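Local structure of minor fimbrium subunit Mfa5 (Porphyromonas gingivalis ATCC 33277, 6TO1) at residues G211-A216 and N342-E347; Y242-V247 and Y336-C341; D261-V266 and G298-P303; S305-S310 and A348-N353; H359-D364 and A391-A396. The protein serves as an accessory subunit of the minor fimbriae, adhesive pili that mediate biofilm formation and attachment to host cells and to other oral bacteria. All blocks are in the same frame, centred on the assembly; numbering follows the deposited sequence.

How the contacts relate
Contacts 1 to 4 form one cluster, with centres 7 to 15 Å apart, around helix 340-353 of the von Willebrand factor A domain. Contacts 1, 2 and 4 all draw on that helix, and contact 3 is tied to it through Asn342 ND2 and Gly298 O (2.8 Å). Contact 4 is joined to contact 2 by Lys245 N and Lys306 O, 2.7 Å apart. Contact 5 stands apart, with its centre 19 Å from that of contact 1, on the strand that follows the helix. A magnesium ion bound by Ser135, Ser137 and Thr207 lies about 12 Å from the Ala344 side chain of contact 1 and about 10 Å from that of Tyr363 in contact 5.

Contact 1 (G211-A216 and N342-E347); sequences GGLKMA and NAAINE
Two torsions send the Glu347 side chain across to Leu213 and Lys214: CG stands anti to its own backbone N (chi1 -170°), and a bend at chi2 (70°) then lays the carboxylate over the start of the Lys214 side chain. The CG methylene lies against Leu213 CB at 3.8 Å, while OE2 comes down beside the aliphatic stem of Lys214, 3.4 Å from CD and also close to CB. Leu213 answers from the other helix. Its CD1 methyl reaches the carbonyl of Ala344, with CD1 to O at 3.4 Å, and touches the Ala344 methyl, CB, at 4.3 Å.

The two helices, 209-220 and 340-353, run almost side by side in the same direction: the axes of the short segments make an angle of 12° and approach to 9.1 Å. Such a parallel pair of helices beside a largely parallel sheet suits the Rossmann-like fold of von Willebrand factor A domains. On its inner side helix 209-220 rests Ala216 on Val129 and Val131 of strand 126-133.

Although Lys214 and Glu347 carry opposite charges, they form no salt bridge; NZ is 5.0 Å from OE2. The buried carboxylate is satisfied by other groups: OE1 is hydrogen-bonded to Tyr309 OH and Gln210 NE2, and OE2 makes a salt bridge with Arg217 NE. The lysine, in turn, has a cation-pi partner in Tyr309. The salt bridge to Arg217, with Lys214 not far off, would probably favour the ionised form of Glu347, so an interface made mostly of aliphatic carbon holds a charge that its surroundings probably compensate.

Contact 2 (Y242-V247 and Y336-C341); sequences YPVKNV and YYYFPC
Val244 and Val247 lean on the ring of Tyr338, joining the loop after strand 227-234, one of the strands of the central sheet of the von Willebrand factor A fold, to strand 336-338 of a small mixed sheet. The loop leaves Tyr242, whose hydroxyl is hydrogen-bonded to Leu312 O, and passes Pro243, which makes a backbone hydrogen bond with Asp308.

Val244 follows as the first residue to touch the tyrosine. Its CG2 methyl approaches the ring at a slant, 4.0 Å from CE1. Past Lys245 comes Asn246, whose backbone takes up a left-handed conformation (phi 45°, psi 54°); the chain bends there, and Val247 also points toward Tyr338.

Val247 meets the tyrosine head-on, from the direction opposite to that of the ring's own stem. Its CG1 sits between the backbone N and carbonyl carbon (chi1 63°), which leaves both methyls facing the phenol oxygen: CG2 is 3.6 Å and CG1 3.7 Å from Tyr338 OH. Both valines thus touch the hydroxyl end of the ring, while Phe252 meets it edge-to-face from the same small sheet.

The hydroxyl still has polar company. Glu328 OE1 is hydrogen-bonded to it, and a water bridges it to the loop, accepting from Val244 N at 3.1 Å and donating to Tyr338 OH at 2.8 Å.

Contact 3 (D261-V266 and G298-P303); sequences DPIDLV and GRRNLP
Asp261 OD2 is gripped by two donors: Arg300 NH1 from the facing loop at 3.0 Å and the backbone Ile263 N at 2.9 Å. The second is a classic N-cap, for Asp261 stands immediately before helix 262-272. The two bonds use different sides of the oxygen, the arginine coming in on the syn side and the amide along the anti lone pair.

The other oxygen completes an end-on, two-pronged salt bridge. Arg300 NH2 donates to Asp261 OD1 over 2.8 Å, nearly straight at 161°, meeting the syn lone pair of OD1. The paired bonds keep carboxylate and guanidinium almost coplanar, 20° apart, and should restrict rotation of both.

Arg300 reaches the helix start with a chain extended from CG to NE, after CG has taken the crowded position between backbone N and carbonyl carbon (chi1 54°). NH1 is also hydrogen-bonded to Asn342 OD1, so the same group links helix 262-272, the loop after strand 296-298 and helix 340-353. One carboxylate therefore caps a helix and probably balances the charge of an arginine. Beside the bridge, the Ile263 CD1 methyl lies 3.5 Å from Arg300 NH1.

Contact 4 (S305-S310 and A348-N353); sequences SKFDYS and AQFAKN
Phe350 pushes the outer rim of its ring between two aromatic side chains of the loop, Phe307 and Tyr309. Phe307 meets it at the edge: its CD2 and CE2 lie near the plane of the Phe350 ring, and the two CE2 atoms are 4.0 Å apart. Tyr309 offers its hydroxyl instead, with OH 3.4 Å from Phe350 CE2 and 3.6 Å from CD2, coming in aslant to the ring. The two loop residues also pack on each other, since Phe307 CB sits 3.7 Å above one face of the Tyr309 ring, toward its rim.

In all three aromatics CG is anti to the carbonyl carbon; for Phe350 (chi1 -51°) this carries the ring off helix 340-353 toward the loop. Between the two loop aromatics, Asp308 makes an Asx turn: OD1 accepts from Ser310 N at 2.9 Å and from Ser310 OG at 2.8 Å, a local brace on the loop as it passes Tyr309.

Arg217 of helix 209-220 touches both Tyr309 and Phe350, and Ala351 rests on Ile358 of strand 357-362, so helix 340-353 lies between this loop and the central sheet of the von Willebrand factor A domain. Contact with Phe350 is van der Waals in kind: Phe307 brings ring carbons to its edge, and the Tyr309 hydroxyl, which has Glu347 as its polar partner, adds only a van der Waals touch.

Contact 5 (H359-D364 and A391-A396); sequences HTIGYD and ANLAAA
Leu393 and the ring of Tyr363 lie at a slant to each other, so that a single methyl, Leu393 CD2, comes up near the phenol end. It is 3.8 Å from Tyr363 OH and 4.4 Å from CZ. The same methyl reaches Ile361 CG2 at 4.2 Å, and so touches two side chains at and just past the end of the strand.

Ile361 and Tyr363 address the leucine differently. The first bond of the Ile361 side chain points toward helix 390-395 from strand 357-362, whereas Tyr363, just beyond the strand, leaves the backbone neither toward nor away from the helix, and only its far end draws near. Leu393 does likewise: CG is anti to the carbonyl carbon (chi1 -64°), and the branch beyond it carries CD2 inward to both partners.

Strand 357-362 leads through helix 369-378 to the parallel strand 385-387, a beta-alpha-beta crossover at the border of the central sheet, and helix 390-395 comes next in the chain. Phe156 of helix 143-160 touches both Ile361 and Leu393, and Ser148 of the same helix touches Tyr363 and Leu393.

The touching groups are methyls and a phenol ring with its hydroxyl. The buried Tyr363 hydroxyl, though beside a methyl, is hydrogen-bonded to Ser152 OG. Dispersion therefore joins the short helix to the strand, while the one polar group at the interface turns to helix 143-160 for its partner.

Contact 1 (G211-A216 and N342-E347)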
# COMPACT_ATOMS: atom_id res chain seq x y z
N GLY A 211 28.81 1.82 27.66
CA GLY A 211 29.65 1.40 26.54
C GLY A 211 28.90 0.53 25.54
O GLY A 211 29.07 0.68 24.32
N GLY A 212 28.07 -0.38 26.04
CA GLY A 212 27.22 -1.14 25.15
C GLY A 212 26.30 -0.25 24.33
O GLY A 212 26.17 -0.42 23.12
N LEU A 213 25.70 0.75 24.97
CA LEU A 213 24.82 1.65 24.25
C LEU A 213 25.58 2.54 23.27
O LEU A 213 25.08 2.83 22.18
CB LEU A 213 24.03 2.50 25.24
CG LEU A 213 23.02 1.76 26.08
CD1 LEU A 213 22.46 2.62 27.20
CD2 LEU A 213 21.85 1.24 25.19
N LYS A 214 26.79 2.98 23.64
CA LYS A 214 27.60 3.78 22.73
C LYS A 214 27.96 2.99 21.48
O LYS A 214 27.87 3.51 20.36
CB LYS A 214 28.86 4.27 23.44
CG LYS A 214 29.88 4.93 22.51
CD LYS A 214 29.36 6.19 21.85
CE LYS A 214 30.41 6.80 20.90
NZ LYS A 214 29.98 8.12 20.33
N MET A 215 28.35 1.72 21.63
CA MET A 215 28.63 0.92 20.45
C MET A 215 27.38 0.75 19.58
O MET A 215 27.47 0.79 18.34
CB MET A 215 29.19 -0.44 20.86
CG MET A 215 29.58 -1.25 19.64
SD MET A 215 30.39 -2.77 20.10
CE MET A 215 32.07 -2.14 20.30
N ALA A 216 26.23 0.54 20.20
CA ALA A 216 24.97 0.49 19.47
C ALA A 216 24.72 1.79 18.70
O ALA A 216 24.26 1.75 17.55
CB ALA A 216 23.83 0.21 20.44
N ASN A 342 23.07 6.12 35.88
CA ASN A 342 22.71 7.41 35.31
C ASN A 342 23.51 7.70 34.04
O ASN A 342 22.98 8.28 33.11
CB ASN A 342 22.94 8.53 36.34
CG ASN A 342 21.64 9.03 36.97
OD1 ASN A 342 20.57 8.44 36.79
ND2 ASN A 342 21.74 10.11 37.71
N ALA A 343 24.79 7.31 33.99
CA ALA A 343 25.54 7.51 32.74
C ALA A 343 24.91 6.73 31.58
O ALA A 343 24.91 7.20 30.44
CB ALA A 343 26.99 7.09 32.92
N ALA A 344 24.39 5.54 31.85
CA ALA A 344 23.73 4.76 30.81
C ALA A 344 22.42 5.39 30.37
O ALA A 344 22.09 5.38 29.19
CB ALA A 344 23.51 3.34 31.30
N ILE A 345 21.63 5.91 31.32
CA ILE A 345 20.44 6.66 30.94
C ILE A 345 20.84 7.85 30.05
O ILE A 345 20.19 8.15 29.05
CB ILE A 345 19.65 7.13 32.17
CG1 ILE A 345 19.18 5.93 33.01
CG2 ILE A 345 18.52 8.02 31.71
CD1 ILE A 345 18.75 6.29 34.42
N ASN A 346 21.95 8.52 30.42
CA ASN A 346 22.47 9.67 29.67
C ASN A 346 22.82 9.27 28.25
O ASN A 346 22.48 9.98 27.28
CB ASN A 346 23.71 10.19 30.43
CG ASN A 346 23.98 11.67 30.23
OD1 ASN A 346 24.58 12.31 31.12
ND2 ASN A 346 23.64 12.20 29.09
N GLU A 347 23.50 8.13 28.09
CA GLU A 347 23.90 7.65 26.78
C GLU A 347 22.68 7.27 25.94
O GLU A 347 22.63 7.56 24.74
CB GLU A 347 24.81 6.45 26.96
CG GLU A 347 25.47 5.99 25.69
CD GLU A 347 26.53 6.96 25.20
OE1 GLU A 347 27.11 7.68 26.04
OE2 GLU A 347 26.78 7.01 23.98

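Contact 2 (Y242-V247 and Y336-C341)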
# COMPACT_ATOMS: atom_id res chain seq x y z
N TYR A 242 32.18 5.68 31.06
CA TYR A 242 33.28 6.42 30.45
C TYR A 242 33.64 7.64 31.29
O TYR A 242 32.79 8.23 31.97
CB TYR A 242 32.91 6.89 29.04
CG TYR A 242 32.80 5.76 28.04
CD1 TYR A 242 33.83 4.83 27.92
CD2 TYR A 242 31.67 5.61 27.24
CE1 TYR A 242 33.74 3.79 27.03
CE2 TYR A 242 31.57 4.57 26.33
CZ TYR A 242 32.61 3.66 26.25
OH TYR A 242 32.53 2.62 25.36
N PRO A 243 34.89 8.09 31.16
CA PRO A 243 35.32 9.29 31.88
C PRO A 243 34.56 10.53 31.44
O PRO A 243 34.13 10.66 30.29
CB PRO A 243 36.81 9.42 31.51
CG PRO A 243 37.22 8.08 31.02
CD PRO A 243 35.99 7.46 30.41
N VAL A 244 34.44 11.46 32.37
CA VAL A 244 33.82 12.75 32.14
C VAL A 244 34.93 13.79 31.95
O VAL A 244 35.80 13.94 32.82
CB VAL A 244 32.91 13.14 33.31
CG1 VAL A 244 32.41 14.57 33.16
CG2 VAL A 244 31.73 12.17 33.47
N LYS A 245 34.87 14.53 30.86
CA LYS A 245 35.87 15.53 30.53
C LYS A 245 35.68 16.78 31.37
O LYS A 245 34.54 17.20 31.63
CB LYS A 245 35.79 15.92 29.06
CG LYS A 245 36.02 14.79 28.11
CD LYS A 245 36.00 15.36 26.68
CE LYS A 245 36.68 14.44 25.69
NZ LYS A 245 36.74 15.06 24.32
N ASN A 246 36.81 17.35 31.81
CA ASN A 246 36.83 18.56 32.62
C ASN A 246 35.79 18.51 33.72
O ASN A 246 34.96 19.40 33.88
CB ASN A 246 36.63 19.80 31.75
CG ASN A 246 37.68 19.92 30.68
OD1 ASN A 246 37.36 20.01 29.49
ND2 ASN A 246 38.93 19.92 31.09
N VAL A 247 35.85 17.44 34.52
CA VAL A 247 34.77 17.17 35.46
C VAL A 247 34.77 18.23 36.55
O VAL A 247 35.83 18.69 37.02
CB VAL A 247 34.91 15.75 36.03
CG1 VAL A 247 36.24 15.61 36.82
CG2 VAL A 247 33.69 15.39 36.87
N TYR A 336 31.30 12.91 46.29
CA TYR A 336 30.82 12.88 44.92
C TYR A 336 31.16 11.52 44.32
O TYR A 336 32.28 11.02 44.51
CB TYR A 336 31.47 13.99 44.07
CG TYR A 336 31.09 15.34 44.56
CD1 TYR A 336 30.18 16.10 43.86
CD2 TYR A 336 31.60 15.84 45.76
CE1 TYR A 336 29.78 17.35 44.32
CE2 TYR A 336 31.20 17.08 46.22
CZ TYR A 336 30.31 17.82 45.50
OH TYR A 336 29.93 19.06 45.96
N TYR A 337 30.21 10.94 43.57
CA TYR A 337 30.35 9.57 43.08
C TYR A 337 29.83 9.50 41.66
O TYR A 337 28.72 9.97 41.39
CB TYR A 337 29.56 8.57 43.93
CG TYR A 337 29.95 8.61 45.37
CD1 TYR A 337 30.91 7.74 45.87
CD2 TYR A 337 29.42 9.56 46.21
CE1 TYR A 337 31.32 7.80 47.18
CE2 TYR A 337 29.82 9.64 47.53
CZ TYR A 337 30.77 8.75 48.00
OH TYR A 337 31.15 8.86 49.33
N TYR A 338 30.62 8.92 40.75
CA TYR A 338 30.08 8.56 39.44
C TYR A 338 29.03 7.46 39.64
O TYR A 338 29.16 6.60 40.52
CB TYR A 338 31.20 8.11 38.50
CG TYR A 338 32.24 9.20 38.26
CD1 TYR A 338 32.03 10.20 37.31
CD2 TYR A 338 33.42 9.24 39.01
CE1 TYR A 338 32.97 11.21 37.12
CE2 TYR A 338 34.37 10.22 38.79
CZ TYR A 338 34.13 11.21 37.88
OH TYR A 338 35.06 12.20 37.67
N PHE A 339 27.98 7.52 38.83
CA PHE A 339 26.78 6.70 38.97
C PHE A 339 26.52 6.07 37.61
O PHE A 339 25.80 6.63 36.78
CB PHE A 339 25.63 7.58 39.46
CG PHE A 339 24.33 6.86 39.68
CD1 PHE A 339 24.27 5.50 39.90
CD2 PHE A 339 23.16 7.59 39.67
CE1 PHE A 339 23.06 4.86 40.09
CE2 PHE A 339 21.94 6.98 39.87
CZ PHE A 339 21.89 5.61 40.07
N PRO A 340 27.12 4.90 37.34
CA PRO A 340 26.98 4.33 35.99
C PRO A 340 25.57 4.11 35.50
O PRO A 340 25.33 4.23 34.29
CB PRO A 340 27.78 3.01 36.10
CG PRO A 340 28.92 3.40 36.97
CD PRO A 340 28.28 4.31 38.05
N CYS A 341 24.60 3.82 36.38
CA CYS A 341 23.24 3.68 35.91
C CYS A 341 22.75 4.98 35.26
O CYS A 341 22.08 4.96 34.23
CB CYS A 341 22.29 3.29 37.04
SG CYS A 341 22.34 1.60 37.65
O HOH W 1 35.94 11.80 35.02

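Contact 3 (D261-V266 and G298-P303)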
# COMPACT_ATOMS: atom_id res chain seq x y z
N ASP A 261 13.42 7.44 42.46
CA ASP A 261 14.38 7.84 41.45
C ASP A 261 15.68 7.06 41.63
O ASP A 261 16.13 6.86 42.76
CB ASP A 261 14.67 9.35 41.54
CG ASP A 261 15.35 9.87 40.32
OD1 ASP A 261 14.67 10.53 39.50
OD2 ASP A 261 16.59 9.61 40.18
N PRO A 262 16.31 6.61 40.55
CA PRO A 262 17.62 5.95 40.68
C PRO A 262 18.62 6.72 41.54
O PRO A 262 19.41 6.12 42.28
CB PRO A 262 18.07 5.82 39.22
CG PRO A 262 16.79 5.63 38.44
CD PRO A 262 15.79 6.59 39.16
N ILE A 263 18.61 8.05 41.47
CA ILE A 263 19.50 8.86 42.30
C ILE A 263 19.26 8.55 43.78
O ILE A 263 20.17 8.19 44.53
CB ILE A 263 19.30 10.36 42.00
CG1 ILE A 263 19.77 10.70 40.58
CG2 ILE A 263 20.01 11.21 43.06
CD1 ILE A 263 19.14 11.94 39.96
N ASP A 264 18.01 8.72 44.22
CA ASP A 264 17.66 8.52 45.61
C ASP A 264 17.86 7.07 46.00
O ASP A 264 18.30 6.78 47.11
CB ASP A 264 16.21 8.96 45.85
CG ASP A 264 15.98 10.45 45.55
OD1 ASP A 264 16.30 10.88 44.43
OD2 ASP A 264 15.48 11.19 46.46
N LEU A 265 17.54 6.14 45.10
CA LEU A 265 17.70 4.73 45.39
C LEU A 265 19.15 4.35 45.61
O LEU A 265 19.46 3.56 46.50
CB LEU A 265 17.12 3.89 44.25
CG LEU A 265 15.60 3.84 44.19
CD1 LEU A 265 15.16 3.21 42.85
CD2 LEU A 265 15.06 3.06 45.39
N VAL A 266 20.05 4.85 44.76
CA VAL A 266 21.43 4.43 44.90
C VAL A 266 22.04 5.06 46.13
O VAL A 266 22.90 4.44 46.79
CB VAL A 266 22.25 4.74 43.63
CG1 VAL A 266 22.65 6.20 43.51
CG2 VAL A 266 23.48 3.90 43.61
N GLY A 298 26.54 11.09 39.96
CA GLY A 298 26.65 11.57 38.60
C GLY A 298 25.28 11.87 37.99
O GLY A 298 24.31 11.14 38.20
N ARG A 299 25.22 12.97 37.24
CA ARG A 299 23.99 13.33 36.54
C ARG A 299 23.68 12.36 35.41
O ARG A 299 24.54 11.59 34.96
CB ARG A 299 24.11 14.75 35.99
CG ARG A 299 24.07 15.81 37.07
CD ARG A 299 24.25 17.21 36.51
NE ARG A 299 23.76 18.22 37.44
CZ ARG A 299 22.48 18.57 37.57
NH1 ARG A 299 21.54 17.99 36.83
NH2 ARG A 299 22.15 19.50 38.46
N ARG A 300 22.44 12.42 34.92
CA ARG A 300 22.06 11.66 33.73
C ARG A 300 21.72 12.58 32.56
O ARG A 300 21.22 12.10 31.54
CB ARG A 300 20.90 10.70 34.02
CG ARG A 300 19.68 11.32 34.63
CD ARG A 300 18.57 10.26 34.72
NE ARG A 300 17.36 10.77 35.35
CZ ARG A 300 17.03 10.57 36.62
NH1 ARG A 300 17.81 9.86 37.42
NH2 ARG A 300 15.91 11.11 37.09
N ASN A 301 22.00 13.89 32.67
CA ASN A 301 21.67 14.81 31.59
C ASN A 301 22.87 15.65 31.18
O ASN A 301 22.73 16.81 30.79
CB ASN A 301 20.52 15.72 31.99
CG ASN A 301 20.86 16.66 33.17
OD1 ASN A 301 21.71 16.36 34.02
ND2 ASN A 301 20.16 17.77 33.24
N LEU A 302 24.07 15.07 31.20
CA LEU A 302 25.22 15.78 30.68
C LEU A 302 25.14 15.84 29.16
O LEU A 302 24.62 14.93 28.51
CB LEU A 302 26.51 15.10 31.07
CG LEU A 302 26.82 14.87 32.54
CD1 LEU A 302 28.16 14.16 32.65
CD2 LEU A 302 26.85 16.20 33.24
N PRO A 303 25.72 16.88 28.56
CA PRO A 303 25.88 16.87 27.10
C PRO A 303 26.83 15.77 26.64
O PRO A 303 27.73 15.34 27.35
CB PRO A 303 26.43 18.26 26.78
CG PRO A 303 27.04 18.74 28.05
CD PRO A 303 26.29 18.09 29.19

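Contact 4 (S305-S310 and A348-N353)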
# COMPACT_ATOMS: atom_id res chain seq x y z
N SER A 305 29.23 16.05 24.64
CA SER A 305 30.61 16.53 24.62
C SER A 305 31.33 16.34 25.96
O SER A 305 32.56 16.45 26.01
CB SER A 305 30.62 18.01 24.22
OG SER A 305 29.95 18.79 25.20
N LYS A 306 30.61 16.00 27.01
CA LYS A 306 31.23 15.78 28.31
C LYS A 306 31.86 14.40 28.47
O LYS A 306 32.61 14.19 29.43
CB LYS A 306 30.20 16.03 29.41
CG LYS A 306 30.22 17.45 29.95
CD LYS A 306 31.23 17.51 31.10
CE LYS A 306 31.23 18.81 31.78
NZ LYS A 306 32.41 18.88 32.67
N PHE A 307 31.58 13.44 27.59
CA PHE A 307 32.15 12.11 27.75
C PHE A 307 33.37 11.92 26.85
O PHE A 307 33.40 12.38 25.71
CB PHE A 307 31.13 11.02 27.45
CG PHE A 307 30.04 10.93 28.47
CD1 PHE A 307 30.28 10.41 29.72
CD2 PHE A 307 28.76 11.38 28.18
CE1 PHE A 307 29.25 10.34 30.68
CE2 PHE A 307 27.76 11.31 29.09
CZ PHE A 307 28.00 10.77 30.35
N ASP A 308 34.37 11.23 27.38
CA ASP A 308 35.54 10.87 26.61
C ASP A 308 35.30 9.50 26.00
O ASP A 308 35.32 8.48 26.71
CB ASP A 308 36.81 10.90 27.46
CG ASP A 308 38.06 10.61 26.65
OD1 ASP A 308 37.98 10.34 25.43
OD2 ASP A 308 39.13 10.64 27.28
N TYR A 309 35.07 9.47 24.70
CA TYR A 309 34.83 8.23 23.97
C TYR A 309 36.04 7.78 23.17
O TYR A 309 35.95 6.81 22.42
CB TYR A 309 33.67 8.41 23.00
CG TYR A 309 32.31 8.75 23.57
CD1 TYR A 309 31.58 7.83 24.33
CD2 TYR A 309 31.72 9.97 23.29
CE1 TYR A 309 30.30 8.14 24.80
CE2 TYR A 309 30.44 10.29 23.74
CZ TYR A 309 29.73 9.36 24.48
OH TYR A 309 28.49 9.67 24.92
N SER A 310 37.18 8.44 23.34
CA SER A 310 38.35 8.17 22.49
C SER A 310 38.81 6.72 22.59
O SER A 310 39.32 6.16 21.61
CB SER A 310 39.48 9.13 22.85
OG SER A 310 39.99 8.87 24.15
N ALA A 348 21.68 6.67 26.57
CA ALA A 348 20.46 6.37 25.85
C ALA A 348 19.78 7.65 25.38
O ALA A 348 19.13 7.64 24.34
CB ALA A 348 19.51 5.55 26.72
N GLN A 349 19.90 8.74 26.14
CA GLN A 349 19.27 9.99 25.72
C GLN A 349 19.84 10.47 24.38
O GLN A 349 19.10 11.00 23.54
CB GLN A 349 19.46 11.09 26.78
CG GLN A 349 18.62 12.33 26.48
CD GLN A 349 17.12 12.03 26.43
OE1 GLN A 349 16.55 11.47 27.36
NE2 GLN A 349 16.48 12.41 25.34
N PHE A 350 21.15 10.29 24.16
CA PHE A 350 21.73 10.67 22.88
C PHE A 350 21.12 9.84 21.77
O PHE A 350 20.84 10.36 20.68
CB PHE A 350 23.26 10.51 22.89
CG PHE A 350 23.94 11.18 24.06
CD1 PHE A 350 23.50 12.42 24.53
CD2 PHE A 350 25.01 10.56 24.69
CE1 PHE A 350 24.12 13.02 25.61
CE2 PHE A 350 25.60 11.17 25.77
CZ PHE A 350 25.17 12.38 26.23
N ALA A 351 20.89 8.54 22.03
CA ALA A 351 20.24 7.68 21.03
C ALA A 351 18.80 8.14 20.77
O ALA A 351 18.36 8.17 19.61
CB ALA A 351 20.24 6.23 21.51
N LYS A 352 18.07 8.51 21.83
CA LYS A 352 16.71 8.99 21.65
C LYS A 352 16.69 10.29 20.86
O LYS A 352 15.82 10.50 20.01
CB LYS A 352 16.02 9.19 23.00
CG LYS A 352 15.82 7.92 23.84
CD LYS A 352 15.52 8.26 25.30
CE LYS A 352 15.61 7.02 26.17
NZ LYS A 352 15.21 7.30 27.58
N ASN A 353 17.65 11.18 21.13
CA ASN A 353 17.75 12.42 20.39
C ASN A 353 18.01 12.19 18.91
O ASN A 353 17.62 13.02 18.09
CB ASN A 353 18.87 13.29 20.98
CG ASN A 353 18.54 13.81 22.36
OD1 ASN A 353 17.42 13.70 22.81
ND2 ASN A 353 19.55 14.34 23.05

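Contact 5 (H359-D364 and A391-A396)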
# COMPACT_ATOMS: atom_id res chain seq x y z
N HIS A 359 14.27 -0.12 23.79
CA HIS A 359 13.61 -1.13 24.59
C HIS A 359 14.58 -1.68 25.63
O HIS A 359 15.75 -1.94 25.31
CB HIS A 359 13.13 -2.30 23.74
CG HIS A 359 12.44 -1.90 22.48
ND1 HIS A 359 11.07 -1.95 22.35
CD2 HIS A 359 12.93 -1.44 21.30
CE1 HIS A 359 10.75 -1.53 21.14
NE2 HIS A 359 11.85 -1.23 20.48
N THR A 360 14.12 -1.88 26.85
CA THR A 360 14.98 -2.49 27.85
C THR A 360 14.25 -3.67 28.47
O THR A 360 13.03 -3.65 28.66
CB THR A 360 15.40 -1.51 28.96
OG1 THR A 360 14.23 -0.97 29.57
CG2 THR A 360 16.23 -0.39 28.39
N ILE A 361 15.01 -4.69 28.81
CA ILE A 361 14.48 -5.93 29.36
C ILE A 361 15.30 -6.24 30.59
O ILE A 361 16.52 -6.37 30.50
CB ILE A 361 14.55 -7.08 28.34
CG1 ILE A 361 13.84 -6.68 27.05
CG2 ILE A 361 13.98 -8.33 28.93
CD1 ILE A 361 14.01 -7.70 25.94
N GLY A 362 14.64 -6.38 31.74
CA GLY A 362 15.34 -6.53 33.00
C GLY A 362 15.36 -7.98 33.44
O GLY A 362 14.32 -8.58 33.68
N TYR A 363 16.56 -8.54 33.54
CA TYR A 363 16.73 -9.96 33.84
C TYR A 363 16.93 -10.26 35.33
O TYR A 363 17.06 -11.44 35.69
CB TYR A 363 17.89 -10.51 33.00
CG TYR A 363 17.48 -10.71 31.56
CD1 TYR A 363 17.15 -11.97 31.07
CD2 TYR A 363 17.35 -9.63 30.70
CE1 TYR A 363 16.76 -12.15 29.77
CE2 TYR A 363 16.94 -9.79 29.41
CZ TYR A 363 16.65 -11.05 28.94
OH TYR A 363 16.23 -11.20 27.65
N ASP A 364 16.94 -9.26 36.20
CA ASP A 364 16.88 -9.47 37.65
C ASP A 364 15.40 -9.57 38.01
O ASP A 364 14.68 -8.56 37.97
CB ASP A 364 17.57 -8.33 38.39
CG ASP A 364 17.61 -8.53 39.90
OD1 ASP A 364 16.83 -9.35 40.42
OD2 ASP A 364 18.44 -7.87 40.55
N ALA A 391 6.40 -15.11 30.45
CA ALA A 391 5.28 -14.60 29.67
C ALA A 391 5.65 -13.32 28.91
O ALA A 391 5.21 -13.12 27.77
CB ALA A 391 4.08 -14.35 30.57
N ASN A 392 6.44 -12.43 29.53
CA ASN A 392 6.82 -11.22 28.81
C ASN A 392 7.76 -11.56 27.66
O ASN A 392 7.63 -11.01 26.56
CB ASN A 392 7.46 -10.22 29.77
CG ASN A 392 6.47 -9.61 30.74
OD1 ASN A 392 5.27 -9.58 30.48
ND2 ASN A 392 6.97 -9.11 31.85
N LEU A 393 8.71 -12.46 27.90
CA LEU A 393 9.67 -12.84 26.87
C LEU A 393 8.97 -13.48 25.68
O LEU A 393 9.31 -13.20 24.52
CB LEU A 393 10.71 -13.79 27.45
CG LEU A 393 11.63 -13.26 28.54
CD1 LEU A 393 12.45 -14.34 29.20
CD2 LEU A 393 12.55 -12.16 27.96
N ALA A 394 7.98 -14.33 25.94
CA ALA A 394 7.32 -15.03 24.84
C ALA A 394 6.55 -14.07 23.94
O ALA A 394 6.46 -14.30 22.73
CB ALA A 394 6.39 -16.11 25.40
N ALA A 395 6.01 -13.00 24.51
CA ALA A 395 5.17 -12.09 23.76
C ALA A 395 5.94 -10.99 23.03
O ALA A 395 5.36 -10.30 22.19
CB ALA A 395 4.15 -11.43 24.70
N ALA A 396 7.24 -10.83 23.29
CA ALA A 396 7.91 -9.62 22.86
C ALA A 396 8.32 -9.65 21.38
O ALA A 396 8.72 -10.68 20.84
CB ALA A 396 9.17 -9.40 23.71